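Local structure of actin-binding protein (Saccharomyces cerevisiae, 1HQZ) at residues V118-D122 against E123-D127; F52-F55 against L56-F59; E18-K21 against I22-S26; G25-P28 against D29-W32. The protein binds actin filaments, probably through this N-terminal cofilin-homology domain, recruits the Arp2/3 complex to filament sides and regulates the actin assembly it drives. All coordinates share one frame; numbering follows the deposited sequence.

Interaction 1 (V118-D122 against E123-D127); sequences VTARD and EDDLD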
loop_
_atom_site.group_PDB
_atom_site.type_symbol
_atom_site.label_atom_id
_atom_site.label_comp_id
_atom_site.label_asym_id
_atom_site.label_seq_id
_atom_site.Cartn_x
_atom_site.Cartn_y
_atom_site.Cartn_z
ATOM N N VAL A 118 1.338 -1.198 -8.068
ATOM C CA VAL A 118 0.159 -0.775 -8.800
ATOM C C VAL A 118 -0.295 0.632 -8.426
ATOM O O VAL A 118 -0.196 1.047 -7.276
ATOM C CB VAL A 118 -1.035 -1.746 -8.547
ATOM C CG1 VAL A 118 -2.307 -1.186 -9.170
ATOM C CG2 VAL A 118 -0.737 -3.112 -9.153
ATOM N N THR A 119 -0.778 1.364 -9.422
ATOM C CA THR A 119 -1.308 2.703 -9.222
ATOM C C THR A 119 -2.829 2.544 -9.366
ATOM O O THR A 119 -3.317 1.938 -10.329
ATOM C CB THR A 119 -0.777 3.694 -10.277
ATOM O OG1 THR A 119 0.616 3.958 -10.038
ATOM C CG2 THR A 119 -1.553 5.006 -10.205
ATOM N N ALA A 120 -3.575 3.059 -8.393
ATOM C CA ALA A 120 -5.027 2.941 -8.418
ATOM C C ALA A 120 -5.726 4.266 -8.146
ATOM O O ALA A 120 -5.207 5.106 -7.418
ATOM C CB ALA A 120 -5.467 1.903 -7.397
ATOM N N ARG A 121 -6.912 4.429 -8.724
ATOM C CA ARG A 121 -7.725 5.638 -8.575
ATOM C C ARG A 121 -9.108 5.334 -8.004
ATOM O O ARG A 121 -9.722 6.186 -7.367
ATOM C CB ARG A 121 -7.914 6.320 -9.922
ATOM C CG ARG A 121 -6.711 7.058 -10.442
ATOM C CD ARG A 121 -7.001 7.591 -11.833
ATOM N NE ARG A 121 -8.328 8.200 -11.911
ATOM C CZ ARG A 121 -9.312 7.752 -12.685
ATOM N NH1 ARG A 121 -9.121 6.689 -13.458
ATOM N NH2 ARG A 121 -10.493 8.359 -12.674
ATOM N N ASP A 122 -9.603 4.128 -8.255
ATOM C CA ASP A 122 -10.912 3.721 -7.765
ATOM C C ASP A 122 -10.977 2.198 -7.635
ATOM O O ASP A 122 -10.016 1.492 -7.964
ATOM C CB ASP A 122 -12.003 4.216 -8.718
ATOM C CG ASP A 122 -11.869 3.626 -10.100
ATOM O OD1 ASP A 122 -12.059 2.401 -10.240
ATOM O OD2 ASP A 122 -11.565 4.380 -11.048
ATOM N N GLU A 123 -12.116 1.694 -7.170
ATOM C CA GLU A 123 -12.284 0.259 -6.967
ATOM C C GLU A 123 -12.047 -0.608 -8.195
ATOM O O GLU A 123 -11.632 -1.757 -8.064
ATOM C CB GLU A 123 -13.669 -0.042 -6.385
ATOM C CG GLU A 123 -13.808 0.311 -4.903
ATOM C CD GLU A 123 -14.188 1.764 -4.664
ATOM O OE1 GLU A 123 -13.467 2.669 -5.144
ATOM O OE2 GLU A 123 -15.218 1.999 -3.991
ATOM N N ASP A 124 -12.301 -0.076 -9.385
ATOM C CA ASP A 124 -12.090 -0.859 -10.597
ATOM C C ASP A 124 -10.607 -1.148 -10.813
ATOM O O ASP A 124 -10.246 -2.109 -11.492
ATOM C CB ASP A 124 -12.673 -0.135 -11.816
ATOM C CG ASP A 124 -14.197 -0.241 -11.895
ATOM O OD1 ASP A 124 -14.776 0.324 -12.849
ATOM O OD2 ASP A 124 -14.813 -0.889 -11.015
ATOM N N ASP A 125 -9.747 -0.320 -10.226
ATOM C CA ASP A 125 -8.307 -0.512 -10.346
ATOM C C ASP A 125 -7.816 -1.525 -9.319
ATOM O O ASP A 125 -6.644 -1.902 -9.317
ATOM C CB ASP A 125 -7.572 0.811 -10.132
ATOM C CG ASP A 125 -7.909 1.838 -11.188
ATOM O OD1 ASP A 125 -8.142 1.423 -12.343
ATOM O OD2 ASP A 125 -7.923 3.049 -10.875
ATOM N N LEU A 126 -8.719 -1.961 -8.448
ATOM C CA LEU A 126 -8.378 -2.914 -7.399
ATOM C C LEU A 126 -9.196 -4.208 -7.481
ATOM O O LEU A 126 -9.717 -4.694 -6.475
ATOM C CB LEU A 126 -8.566 -2.257 -6.025
ATOM C CG LEU A 126 -7.761 -0.978 -5.728
ATOM C CD1 LEU A 126 -8.225 -0.350 -4.415
ATOM C CD2 LEU A 126 -6.278 -1.309 -5.654
ATOM N N ASP A 127 -9.315 -4.763 -8.681
ATOM C CA ASP A 127 -10.046 -6.016 -8.841
ATOM C C ASP A 127 -9.159 -7.123 -8.288
ATOM O O ASP A 127 -8.027 -7.294 -8.730
ATOM C CB ASP A 127 -10.354 -6.281 -10.316
ATOM C CG ASP A 127 -10.912 -7.673 -10.545
ATOM O OD1 ASP A 127 -12.020 -7.957 -10.036
ATOM O OD2 ASP A 127 -10.236 -8.484 -11.219
HETATM O O HOH W 1 -7.273 4.319 -13.005
HETATM O O HOH W 2 -10.289 2.774 -13.170
#
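A local, mostly polar contact folds the end of edge strand 116-120 back on the single 3-10 turn 123-125, with Arg121 and Asp122 gripping Asp125. The carboxylate of Asp125 is the centre. Its OD2 accepts from Arg121 N at 2.7 Å, on the anti lone pair. Asp122 N reaches the same OD2 at 3.3 Å, from above the carboxylate plane. Asp125 sends its own backbone N to Asp122 O (2.9 Å). The Asp122 side chain bends forward: with chi1 at 62°, CG lies between the backbone N and the carbonyl carbon. This puts OD1 2.6 Å from Asp124 N, met nearly end-on along the C-O bond.

Two waters work on the polar side. One links Arg121 NH1 to Asp125 OD2; the other donates to Asp122 OD2 and to Asp125 OD1. The second water probably eases the crowding of the two carboxylates. Arg121 also forms a salt bridge with Asp89. Beneath lies a small apolar patch, where Ala120 CB touches Leu126 CD2 (3.7 Å). Leu126 and Ala120 both pack on Trp86 of strand 80-86. With an alanine in place of Asp125, the amides of Arg121 and Asp122 would probably lose their shared acceptor and both waters a mate, tying the strand end less firmly to the turn. The OD1 bond of Asp122 makes an Asx turn at the strand-to-helix connection of this ADF-homology domain.

Interaction 2 (F52-F55 against L56-F59); sequences FHDF and LQLF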
loop_
_atom_site.group_PDB
_atom_site.type_symbol
_atom_site.label_atom_id
_atom_site.label_comp_id
_atom_site.label_asym_id
_atom_site.label_seq_id
_atom_site.Cartn_x
_atom_site.Cartn_y
_atom_site.Cartn_z
ATOM N N PHE A 52 -6.952 -10.050 2.217
ATOM C CA PHE A 52 -6.581 -9.249 1.045
ATOM C C PHE A 52 -7.844 -8.642 0.435
ATOM O O PHE A 52 -7.826 -7.531 -0.102
ATOM C CB PHE A 52 -5.864 -10.144 0.024
ATOM C CG PHE A 52 -5.398 -9.424 -1.218
ATOM C CD1 PHE A 52 -4.474 -8.388 -1.137
ATOM C CD2 PHE A 52 -5.819 -9.843 -2.480
ATOM C CE1 PHE A 52 -3.967 -7.782 -2.291
ATOM C CE2 PHE A 52 -5.321 -9.246 -3.641
ATOM C CZ PHE A 52 -4.394 -8.215 -3.546
ATOM N N HIS A 53 -8.941 -9.383 0.526
ATOM C CA HIS A 53 -10.215 -8.913 0.001
ATOM C C HIS A 53 -10.635 -7.646 0.768
ATOM O O HIS A 53 -11.114 -6.689 0.164
ATOM C CB HIS A 53 -11.273 -10.023 0.127
ATOM C CG HIS A 53 -12.627 -9.638 -0.386
ATOM N ND1 HIS A 53 -13.644 -9.215 0.445
ATOM C CD2 HIS A 53 -13.124 -9.587 -1.644
ATOM C CE1 HIS A 53 -14.709 -8.919 -0.281
ATOM N NE2 HIS A 53 -14.419 -9.135 -1.552
ATOM N N ASP A 54 -10.441 -7.634 2.088
ATOM C CA ASP A 54 -10.797 -6.457 2.895
ATOM C C ASP A 54 -9.897 -5.273 2.514
ATOM O O ASP A 54 -10.351 -4.132 2.384
ATOM C CB ASP A 54 -10.639 -6.756 4.389
ATOM C CG ASP A 54 -11.874 -7.411 5.001
ATOM O OD1 ASP A 54 -12.800 -7.811 4.260
ATOM O OD2 ASP A 54 -11.910 -7.526 6.242
ATOM N N PHE A 55 -8.619 -5.567 2.332
ATOM C CA PHE A 55 -7.622 -4.573 1.952
ATOM C C PHE A 55 -8.082 -3.730 0.769
ATOM O O PHE A 55 -8.113 -2.497 0.828
ATOM C CB PHE A 55 -6.314 -5.303 1.607
ATOM C CG PHE A 55 -5.223 -4.416 1.046
ATOM C CD1 PHE A 55 -4.774 -3.296 1.749
ATOM C CD2 PHE A 55 -4.593 -4.756 -0.149
ATOM C CE1 PHE A 55 -3.703 -2.536 1.269
ATOM C CE2 PHE A 55 -3.532 -4.010 -0.639
ATOM C CZ PHE A 55 -3.081 -2.892 0.074
ATOM N N LEU A 56 -8.470 -4.402 -0.306
ATOM C CA LEU A 56 -8.890 -3.711 -1.517
ATOM C C LEU A 56 -10.097 -2.801 -1.351
ATOM O O LEU A 56 -10.314 -1.891 -2.152
ATOM C CB LEU A 56 -9.134 -4.732 -2.622
ATOM C CG LEU A 56 -7.870 -5.547 -2.928
ATOM C CD1 LEU A 56 -8.190 -6.655 -3.925
ATOM C CD2 LEU A 56 -6.786 -4.619 -3.468
ATOM N N GLN A 57 -10.860 -3.025 -0.292
ATOM C CA GLN A 57 -12.048 -2.225 -0.022
ATOM C C GLN A 57 -11.850 -1.176 1.062
ATOM O O GLN A 57 -12.813 -0.549 1.501
ATOM C CB GLN A 57 -13.174 -3.132 0.429
ATOM C CG GLN A 57 -13.587 -4.173 -0.572
ATOM C CD GLN A 57 -14.761 -4.947 -0.055
ATOM O OE1 GLN A 57 -14.614 -5.853 0.771
ATOM N NE2 GLN A 57 -15.948 -4.575 -0.505
ATOM N N LEU A 58 -10.621 -0.965 1.501
ATOM C CA LEU A 58 -10.427 -0.027 2.595
ATOM C C LEU A 58 -9.753 1.282 2.268
ATOM O O LEU A 58 -9.318 1.985 3.180
ATOM C CB LEU A 58 -9.672 -0.717 3.738
ATOM C CG LEU A 58 -10.227 -2.014 4.333
ATOM C CD1 LEU A 58 -10.225 -1.896 5.854
ATOM C CD2 LEU A 58 -11.642 -2.271 3.882
ATOM N N PHE A 59 -9.662 1.622 0.987
ATOM C CA PHE A 59 -9.039 2.884 0.604
ATOM C C PHE A 59 -10.062 4.024 0.611
ATOM O O PHE A 59 -11.239 3.820 0.293
ATOM C CB PHE A 59 -8.377 2.774 -0.775
ATOM C CG PHE A 59 -7.139 1.909 -0.787
ATOM C CD1 PHE A 59 -7.224 0.550 -1.081
ATOM C CD2 PHE A 59 -5.888 2.457 -0.477
ATOM C CE1 PHE A 59 -6.070 -0.270 -1.070
ATOM C CE2 PHE A 59 -4.744 1.663 -0.459
ATOM C CZ PHE A 59 -4.835 0.286 -0.760
#
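Phe52 and Phe55 meet Leu56 and Phe59 one turn further on, where the short helix 52-56 of this ADF-homology fold ends on one face of the central sheet. The inward side is tightly packed and aromatic. Leu56 CD1 sits over one face of the Phe52 ring in a CH-pi contact, 4.2 Å from the ring centroid and toward the rim. Phe55 and Phe59 form an offset edge-to-face pair: the edge of Phe59 points at the face of Phe55, with the planes at 60°. The touching atoms are Phe55 CE1 and Phe59 CZ, 3.7 Å apart. Phe55 CG is anti to the backbone N (chi1 174°), which swings the ring down toward the sheet. There Phe55 rests on Ile34, Ala69 and Ile84, and meets the ring of Trp32. Phe59 in turn stacks with Trp86. A serine in place of Phe55 would probably open a gap between helix and sheet and leave the edge of Phe59 without its aromatic face.

The outward side is looser and polar. His53 and Gln57 are exposed, and their ring and amide planes stand 59° apart. Gln57 OE1 comes within 3.2 Å of His53 CE1, a carbon, so the pair merely touches. His53 also lies against Glu128 of helix 128-136. Backbone bonds join the two segments. Leu56 N donates to Phe52 O at 3.2 Å. As the helix runs out, Leu58 N bonds to Phe55 O at 3.0 Å, with the nitrogen well above the carbonyl plane.

Interaction 3 (E18-K21 against I22-S26); sequences EYLK and IVRGS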
loop_
_atom_site.group_PDB
_atom_site.type_symbol
_atom_site.label_atom_id
_atom_site.label_comp_id
_atom_site.label_asym_id
_atom_site.label_seq_id
_atom_site.Cartn_x
_atom_site.Cartn_y
_atom_site.Cartn_z
ATOM N N GLU A 18 4.335 -2.131 11.495
ATOM C CA GLU A 18 3.370 -2.880 10.690
ATOM C C GLU A 18 4.071 -3.410 9.444
ATOM O O GLU A 18 3.869 -4.557 9.033
ATOM C CB GLU A 18 2.200 -1.979 10.297
ATOM C CG GLU A 18 1.495 -1.323 11.484
ATOM C CD GLU A 18 1.033 -2.330 12.539
ATOM O OE1 GLU A 18 0.740 -3.488 12.184
ATOM O OE2 GLU A 18 0.950 -1.959 13.730
ATOM N N TYR A 19 4.912 -2.568 8.856
ATOM C CA TYR A 19 5.662 -2.939 7.665
ATOM C C TYR A 19 6.428 -4.256 7.851
ATOM O O TYR A 19 6.268 -5.193 7.067
ATOM C CB TYR A 19 6.631 -1.814 7.303
ATOM C CG TYR A 19 7.670 -2.194 6.275
ATOM C CD1 TYR A 19 7.326 -2.414 4.939
ATOM C CD2 TYR A 19 9.001 -2.362 6.648
ATOM C CE1 TYR A 19 8.299 -2.797 3.997
ATOM C CE2 TYR A 19 9.977 -2.744 5.719
ATOM C CZ TYR A 19 9.624 -2.961 4.405
ATOM O OH TYR A 19 10.596 -3.350 3.514
ATOM N N LEU A 20 7.249 -4.335 8.894
ATOM C CA LEU A 20 8.031 -5.548 9.148
ATOM C C LEU A 20 7.163 -6.775 9.334
ATOM O O LEU A 20 7.444 -7.825 8.750
ATOM C CB LEU A 20 8.935 -5.371 10.375
ATOM C CG LEU A 20 10.172 -4.509 10.135
ATOM C CD1 LEU A 20 10.936 -4.341 11.438
ATOM C CD2 LEU A 20 11.055 -5.157 9.071
ATOM N N LYS A 21 6.115 -6.643 10.147
ATOM C CA LYS A 21 5.187 -7.751 10.395
ATOM C C LYS A 21 4.729 -8.336 9.070
ATOM O O LYS A 21 4.751 -9.554 8.856
ATOM C CB LYS A 21 3.923 -7.278 11.113
ATOM C CG LYS A 21 4.002 -7.026 12.591
ATOM C CD LYS A 21 2.590 -6.704 13.064
ATOM C CE LYS A 21 2.547 -6.245 14.491
ATOM N NZ LYS A 21 1.149 -5.883 14.852
ATOM N N ILE A 22 4.298 -7.441 8.190
ATOM C CA ILE A 22 3.784 -7.820 6.887
ATOM C C ILE A 22 4.803 -8.432 5.936
ATOM O O ILE A 22 4.571 -9.519 5.421
ATOM C CB ILE A 22 3.102 -6.606 6.215
ATOM C CG1 ILE A 22 1.908 -6.171 7.065
ATOM C CG2 ILE A 22 2.656 -6.957 4.805
ATOM C CD1 ILE A 22 1.185 -4.968 6.536
ATOM N N VAL A 23 5.923 -7.752 5.692
ATOM C CA VAL A 23 6.921 -8.299 4.772
ATOM C C VAL A 23 7.542 -9.604 5.243
ATOM O O VAL A 23 7.977 -10.411 4.424
ATOM C CB VAL A 23 8.073 -7.311 4.489
ATOM C CG1 VAL A 23 7.536 -6.087 3.767
ATOM C CG2 VAL A 23 8.786 -6.939 5.794
ATOM N N ARG A 24 7.585 -9.812 6.555
ATOM C CA ARG A 24 8.165 -11.029 7.110
ATOM C C ARG A 24 7.146 -12.147 7.230
ATOM O O ARG A 24 7.504 -13.324 7.195
ATOM C CB ARG A 24 8.745 -10.758 8.493
ATOM C CG ARG A 24 9.968 -9.858 8.527
ATOM C CD ARG A 24 10.368 -9.618 9.977
ATOM N NE ARG A 24 11.636 -8.909 10.098
ATOM C CZ ARG A 24 12.113 -8.421 11.239
ATOM N NH1 ARG A 24 11.425 -8.560 12.364
ATOM N NH2 ARG A 24 13.284 -7.801 11.253
ATOM N N GLY A 25 5.879 -11.770 7.381
ATOM C CA GLY A 25 4.817 -12.750 7.537
ATOM C C GLY A 25 4.796 -13.289 8.960
ATOM O O GLY A 25 4.279 -14.375 9.215
ATOM N N SER A 26 5.339 -12.513 9.892
ATOM C CA SER A 26 5.425 -12.919 11.294
ATOM C C SER A 26 4.120 -12.902 12.091
ATOM O O SER A 26 4.103 -13.274 13.267
ATOM C CB SER A 26 6.481 -12.062 12.010
ATOM O OG SER A 26 6.166 -10.679 11.940
#
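Ile22 opens the last turn of helix 12-24, its N bonded to Glu18 O at 3.0 Å. Its side chain is buried and packs on Leu33 and Leu68 of the sheet beneath the helix, while CG1 also lies against Glu18 O. Val23 N follows with an almost straight bond to Tyr19 O. Val23 meets the Tyr19 ring with both methyls: CG1 touches CE1 of Tyr19 at 3.4 Å, and CG2 lies over one face near the rim. Tyr19 OH is bonded to Lys112 O, which limits how the ring can turn. Arg24 N bonds to Leu20 O at 3.0 Å. The two side chains run alongside each other, pointing the same way, and Leu20 CD2 lies over a face of the Arg24 guanidinium. Gly25 then turns to positive phi (78°), which favours glycine. It is the C-prime residue of a Schellman motif. Ser26 N reaches Lys21 O at 3.2 Å, in the carbonyl plane, and Gly25 N makes a weak, less certain bond to Ile22 O. Gly25 N also bonds to Lys21 O. Two backbone amides thus share Lys21 O, so an acceptor at the C-terminal end of the helix is satisfied without any side chain.

Interaction 4 (G25-P28 against D29-W32); sequences GSDP and DTTW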
loop_
_atom_site.group_PDB
_atom_site.type_symbol
_atom_site.label_atom_id
_atom_site.label_comp_id
_atom_site.label_asym_id
_atom_site.label_seq_id
_atom_site.Cartn_x
_atom_site.Cartn_y
_atom_site.Cartn_z
ATOM N N GLY A 25 5.879 -11.770 7.381
ATOM C CA GLY A 25 4.817 -12.750 7.537
ATOM C C GLY A 25 4.796 -13.289 8.960
ATOM O O GLY A 25 4.279 -14.375 9.215
ATOM N N SER A 26 5.339 -12.513 9.892
ATOM C CA SER A 26 5.425 -12.919 11.294
ATOM C C SER A 26 4.120 -12.902 12.091
ATOM O O SER A 26 4.103 -13.274 13.267
ATOM C CB SER A 26 6.481 -12.062 12.010
ATOM O OG SER A 26 6.166 -10.679 11.940
ATOM N N ASP A 27 3.027 -12.491 11.458
ATOM C CA ASP A 27 1.742 -12.436 12.147
ATOM C C ASP A 27 0.562 -12.567 11.172
ATOM O O ASP A 27 0.231 -11.628 10.450
ATOM C CB ASP A 27 1.652 -11.123 12.932
ATOM C CG ASP A 27 0.362 -10.994 13.715
ATOM O OD1 ASP A 27 -0.439 -11.957 13.730
ATOM O OD2 ASP A 27 0.154 -9.919 14.319
ATOM N N PRO A 28 -0.096 -13.740 11.153
ATOM C CA PRO A 28 -1.239 -14.017 10.275
ATOM C C PRO A 28 -2.429 -13.059 10.402
ATOM O O PRO A 28 -3.240 -12.958 9.482
ATOM C CB PRO A 28 -1.599 -15.458 10.622
ATOM C CG PRO A 28 -1.181 -15.577 12.057
ATOM C CD PRO A 28 0.156 -14.881 12.050
ATOM N N ASP A 29 -2.533 -12.356 11.528
ATOM C CA ASP A 29 -3.622 -11.395 11.716
ATOM C C ASP A 29 -3.345 -10.099 10.958
ATOM O O ASP A 29 -4.255 -9.320 10.695
ATOM C CB ASP A 29 -3.821 -11.039 13.200
ATOM C CG ASP A 29 -4.395 -12.181 14.011
ATOM O OD1 ASP A 29 -5.294 -12.875 13.511
ATOM O OD2 ASP A 29 -3.961 -12.374 15.161
ATOM N N THR A 30 -2.086 -9.862 10.621
ATOM C CA THR A 30 -1.725 -8.642 9.914
ATOM C C THR A 30 -0.929 -8.941 8.652
ATOM O O THR A 30 0.283 -9.145 8.712
ATOM C CB THR A 30 -0.901 -7.706 10.827
ATOM O OG1 THR A 30 -1.610 -7.499 12.050
ATOM C CG2 THR A 30 -0.680 -6.348 10.159
ATOM N N THR A 31 -1.615 -8.953 7.509
ATOM C CA THR A 31 -0.970 -9.223 6.225
ATOM C C THR A 31 -1.055 -8.029 5.283
ATOM O O THR A 31 -0.563 -8.076 4.160
ATOM C CB THR A 31 -1.602 -10.425 5.527
ATOM O OG1 THR A 31 -2.976 -10.138 5.235
ATOM C CG2 THR A 31 -1.520 -11.647 6.417
ATOM N N TRP A 32 -1.709 -6.966 5.724
ATOM C CA TRP A 32 -1.800 -5.774 4.903
ATOM C C TRP A 32 -1.891 -4.527 5.765
ATOM O O TRP A 32 -2.257 -4.589 6.942
ATOM C CB TRP A 32 -2.980 -5.846 3.923
ATOM C CG TRP A 32 -4.347 -5.950 4.530
ATOM C CD1 TRP A 32 -5.106 -7.076 4.657
ATOM C CD2 TRP A 32 -5.160 -4.864 4.987
ATOM N NE1 TRP A 32 -6.347 -6.761 5.149
ATOM C CE2 TRP A 32 -6.409 -5.409 5.361
ATOM C CE3 TRP A 32 -4.953 -3.482 5.115
ATOM C CZ2 TRP A 32 -7.454 -4.619 5.856
ATOM C CZ3 TRP A 32 -5.984 -2.699 5.601
ATOM C CH2 TRP A 32 -7.226 -3.272 5.966
#
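Asp27 supplies both acceptors that hold Asp29 and Thr30 in the tight turn after helix 12-24. Its backbone O takes the N-H of Thr30 at 2.9 Å, closing a type I beta turn from Asp27 to Thr30. Its side chain does a second job. Asp27 CG extends anti to the backbone N (chi1 -178°), and OD1 accepts from Asp29 N at 3.1 Å. The bond is fairly straight at the hydrogen, 158°, but the donor stands above the carboxylate plane. Pro28, between them, has no N-H to offer. The two amides after it, of Asp29 and Thr30, are both met by Asp27.

The Asp29 carboxylate turns back beside that of Asp27. Asp27 OD1 and Asp29 OD2 are 3.8 Å apart, with the planes 76° from each other. Two like charges this close probably repel somewhat, and the amide of Asp29 would partly offset this at OD1. The second oxygen of Asp27, OD2, stays 3.8 Å from Thr30 OG1, too far for a hydrogen bond. Thr30 itself is buried, and its side chain touches Glu18, Ile22 and Thr48.

Thr31 finds its partners outside the turn. Its OG1 bonds to Ser50 O, and its backbone pairs with Gly49 and Arg70. On the turn side its methyl CG2 rests 3.8 Å from Pro28 O. Trp32 continues the backbone pairing with Gly49 and begins strand 32-37. An Asx turn laid over a type I beta turn thus leads the chain from helix to sheet in this ADF-homology domain.

Along the chain the order is interaction 3, 4, 2, 1. Interactions 3 and 4 are continuous, share Gly25 and Ser26, and have centres about 6 Å apart. Together they carry the chain from helix 12-24 into strand 32-37, and Ile22 CD1 packs against the backbone of Trp32. Trp32 then reaches interaction 2, touching Phe55 and Leu58. Interaction 2 meets interaction 1 where Leu126 CD1 packs on Phe59 CD1. Interactions 1 and 3 lie about 23 Å apart between centres, on opposite sides of the chain's centre. All four lie at helix ends or in connections that border the mixed sheet of this cofilin-homology domain.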